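Local coordinates for type IV pilus biogenesis protein PilB (Streptococcus sanguinis, PDB 7B7P) that serves as a bimodular minor type IV pilin with a direct role in adhesion, carrying a metal-binding von Willebrand factor A-like module, at residues A[173-179]-A[189-195]. Numbering follows the deposited sequence.
Sequences SMDWDLQ and ESRMDIL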
loop_
_atom_site.group_PDB
_atom_site.type_symbol
_atom_site.label_atom_id
_atom_site.label_comp_id
_atom_site.label_asym_id
_atom_site.label_seq_id
_atom_site.Cartn_x
_atom_site.Cartn_y
_atom_site.Cartn_z
ATOM N N SER A 173 9.542 -20.770 17.408
ATOM C CA SER A 173 8.949 -19.833 18.357
ATOM C C SER A 173 7.460 -19.598 18.092
ATOM O O SER A 173 6.732 -19.164 18.996
ATOM C CB SER A 173 9.725 -18.500 18.306
ATOM O OG SER A 173 9.474 -17.813 17.085
ATOM N N MET A 174 6.986 -19.864 16.875
ATOM C CA MET A 174 5.585 -19.601 16.561
ATOM C C MET A 174 4.625 -20.615 17.200
ATOM O O MET A 174 3.407 -20.474 17.038
ATOM C CB MET A 174 5.383 -19.566 15.047
ATOM C CG MET A 174 6.043 -18.384 14.366
ATOM S SD MET A 174 5.153 -16.856 14.587
ATOM C CE MET A 174 3.840 -17.030 13.382
ATOM N N ASP A 175 5.142 -21.609 17.930
ATOM C CA ASP A 175 4.309 -22.475 18.750
ATOM C C ASP A 175 4.045 -21.917 20.136
ATOM O O ASP A 175 3.166 -22.433 20.827
ATOM C CB ASP A 175 4.948 -23.853 18.922
ATOM C CG ASP A 175 4.390 -24.864 17.977
ATOM O OD1 ASP A 175 3.240 -24.669 17.491
ATOM O OD2 ASP A 175 5.118 -25.842 17.712
ATOM N N TRP A 176 4.811 -20.925 20.579
ATOM C CA TRP A 176 4.557 -20.331 21.881
ATOM C C TRP A 176 3.442 -19.297 21.779
ATOM O O TRP A 176 2.977 -18.958 20.690
ATOM C CB TRP A 176 5.815 -19.682 22.449
ATOM C CG TRP A 176 7.052 -20.461 22.269
ATOM C CD1 TRP A 176 7.191 -21.827 22.293
ATOM C CD2 TRP A 176 8.364 -19.925 22.063
ATOM N NE1 TRP A 176 8.509 -22.171 22.098
ATOM C CE2 TRP A 176 9.251 -21.021 21.954
ATOM C CE3 TRP A 176 8.875 -18.623 21.944
ATOM C CZ2 TRP A 176 10.622 -20.850 21.730
ATOM C CZ3 TRP A 176 10.236 -18.456 21.735
ATOM C CH2 TRP A 176 11.094 -19.565 21.631
ATOM N N ASP A 177 3.004 -18.795 22.937
ATOM C CA ASP A 177 2.016 -17.727 22.907
ATOM C C ASP A 177 2.725 -16.390 22.681
ATOM O O ASP A 177 3.964 -16.306 22.641
ATOM C CB ASP A 177 1.139 -17.756 24.171
ATOM C CG ASP A 177 1.839 -17.224 25.451
ATOM O OD1 ASP A 177 2.963 -16.645 25.427
ATOM O OD2 ASP A 177 1.230 -17.414 26.531
ATOM N N LEU A 178 1.923 -15.335 22.534
ATOM C CA LEU A 178 2.460 -14.023 22.196
ATOM C C LEU A 178 3.510 -13.553 23.196
ATOM O O LEU A 178 4.407 -12.790 22.824
ATOM C CB LEU A 178 1.329 -13.013 22.088
ATOM C CG LEU A 178 0.831 -12.991 20.646
ATOM C CD1 LEU A 178 -0.489 -12.249 20.518
ATOM C CD2 LEU A 178 1.891 -12.408 19.704
ATOM N N GLN A 179 3.440 -14.014 24.448
ATOM C CA GLN A 179 4.415 -13.663 25.473
ATOM C C GLN A 179 5.584 -14.643 25.539
ATOM O O GLN A 179 6.413 -14.538 26.445
ATOM C CB GLN A 179 3.730 -13.571 26.840
ATOM C CG GLN A 179 2.820 -12.390 26.960
ATOM C CD GLN A 179 1.473 -12.627 26.284
ATOM O OE1 GLN A 179 0.945 -11.734 25.614
ATOM N NE2 GLN A 179 0.911 -13.832 26.454
ATOM N N GLU A 189 -3.780 -19.325 22.867
ATOM C CA GLU A 189 -3.443 -19.816 21.542
ATOM C C GLU A 189 -1.974 -19.527 21.227
ATOM O O GLU A 189 -1.368 -18.607 21.779
ATOM C CB GLU A 189 -4.340 -19.149 20.501
ATOM C CG GLU A 189 -5.823 -19.206 20.807
ATOM C CD GLU A 189 -6.636 -18.238 19.946
ATOM O OE1 GLU A 189 -6.726 -17.034 20.304
ATOM O OE2 GLU A 189 -7.190 -18.677 18.906
ATOM N N SER A 190 -1.398 -20.340 20.346
ATOM C CA SER A 190 -0.063 -20.068 19.826
ATOM C C SER A 190 -0.096 -18.894 18.852
ATOM O O SER A 190 -1.143 -18.531 18.298
ATOM C CB SER A 190 0.504 -21.292 19.103
ATOM O OG SER A 190 -0.060 -21.368 17.798
ATOM N N ARG A 191 1.082 -18.304 18.638
ATOM C CA ARG A 191 1.213 -17.264 17.624
ATOM C C ARG A 191 0.720 -17.767 16.279
ATOM O O ARG A 191 -0.014 -17.064 15.574
ATOM C CB ARG A 191 2.669 -16.805 17.526
ATOM C CG ARG A 191 3.190 -16.190 18.811
ATOM C CD ARG A 191 4.707 -16.006 18.775
ATOM N NE ARG A 191 5.220 -15.648 20.091
ATOM C CZ ARG A 191 6.469 -15.267 20.332
ATOM N NH1 ARG A 191 7.359 -15.185 19.340
ATOM N NH2 ARG A 191 6.833 -14.975 21.568
ATOM N N MET A 192 1.087 -18.996 15.917
ATOM C CA MET A 192 0.591 -19.550 14.662
ATOM C C MET A 192 -0.933 -19.688 14.663
ATOM O O MET A 192 -1.581 -19.383 13.654
ATOM C CB MET A 192 1.247 -20.900 14.367
ATOM C CG MET A 192 1.035 -21.293 12.914
ATOM S SD MET A 192 1.697 -20.016 11.782
ATOM C CE MET A 192 3.442 -20.443 11.933
ATOM N N ASP A 193 -1.524 -20.143 15.779
ATOM C CA ASP A 193 -2.985 -20.214 15.855
ATOM C C ASP A 193 -3.592 -18.856 15.544
ATOM O O ASP A 193 -4.487 -18.737 14.703
ATOM C CB ASP A 193 -3.448 -20.695 17.238
ATOM C CG ASP A 193 -3.083 -22.145 17.508
ATOM O OD1 ASP A 193 -3.052 -22.933 16.539
ATOM O OD2 ASP A 193 -2.834 -22.493 18.690
ATOM N N ILE A 194 -3.067 -17.804 16.178
ATOM C CA ILE A 194 -3.642 -16.482 15.963
ATOM C C ILE A 194 -3.395 -16.021 14.530
ATOM O O ILE A 194 -4.276 -15.420 13.894
ATOM C CB ILE A 194 -3.088 -15.492 17.005
ATOM C CG1 ILE A 194 -3.400 -15.990 18.414
ATOM C CG2 ILE A 194 -3.663 -14.098 16.792
ATOM C CD1 ILE A 194 -2.846 -15.129 19.496
ATOM N N LEU A 195 -2.210 -16.329 13.986
ATOM C CA LEU A 195 -1.890 -15.918 12.626
ATOM C C LEU A 195 -2.811 -16.585 11.611
ATOM O O LEU A 195 -3.289 -15.937 10.673
ATOM C CB LEU A 195 -0.426 -16.231 12.310
ATOM C CG LEU A 195 -0.006 -15.814 10.894
ATOM C CD1 LEU A 195 -0.419 -14.360 10.565
ATOM C CD2 LEU A 195 1.504 -16.022 10.715
#
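Arg191 and Met192, in the first turn of helix 191-209, catch the carbonyls of segment 173-179, which carries Ser173 of the MIDAS, the metal site of the von Willebrand factor A-like fold. Two backbone bonds pin the loop to the helix start: Met192 N donates to Met174 O (3.0 Å) in the carbonyl plane, and Arg191 N reaches Trp176 O at 2.9 Å. The first turn of the helix is closed by a capping box: Ser190 OG accepts from Asp193 N at 2.8 Å, while Ser190 N donates a hydrogen bond to Asp193 OD2.

Arg191 then does a second job with its side chain. Extended from CG to NE, it runs alongside the loop carbonyls and sends NE to Asp177 O (2.9 Å); that oxygen lies close to the guanidinium plane, although NE itself sits above the peptide carbonyl plane. NH2 adds a weak bond to the same oxygen. The Trp176 indole turns its CE3 edge to one guanidinium face, offset toward the rim, the two planes 81° apart, so this is no parallel stack. NH1 continues to Asp284 and Glu376 as salt bridges. The side chain of Asp284 lies close to that of Ser173, and both are magnesium-binding residues of this protein; Arg191, salt-bridged to Asp284, probably helps position that carboxylate from the second shell.

Apolar contacts flank these polar ones. Leu178 CD1 meets Ile194 CD1, with Phe370 of strand 364-370 touching both side chains. On Met174, bends at chi2 and chi3 (-76° and -79°) fold the thioether over the helix: SD lies 3.8 Å from Arg191 CB, and CE touches both Met192 CE and Leu195 CD2, at 3.7 Å each.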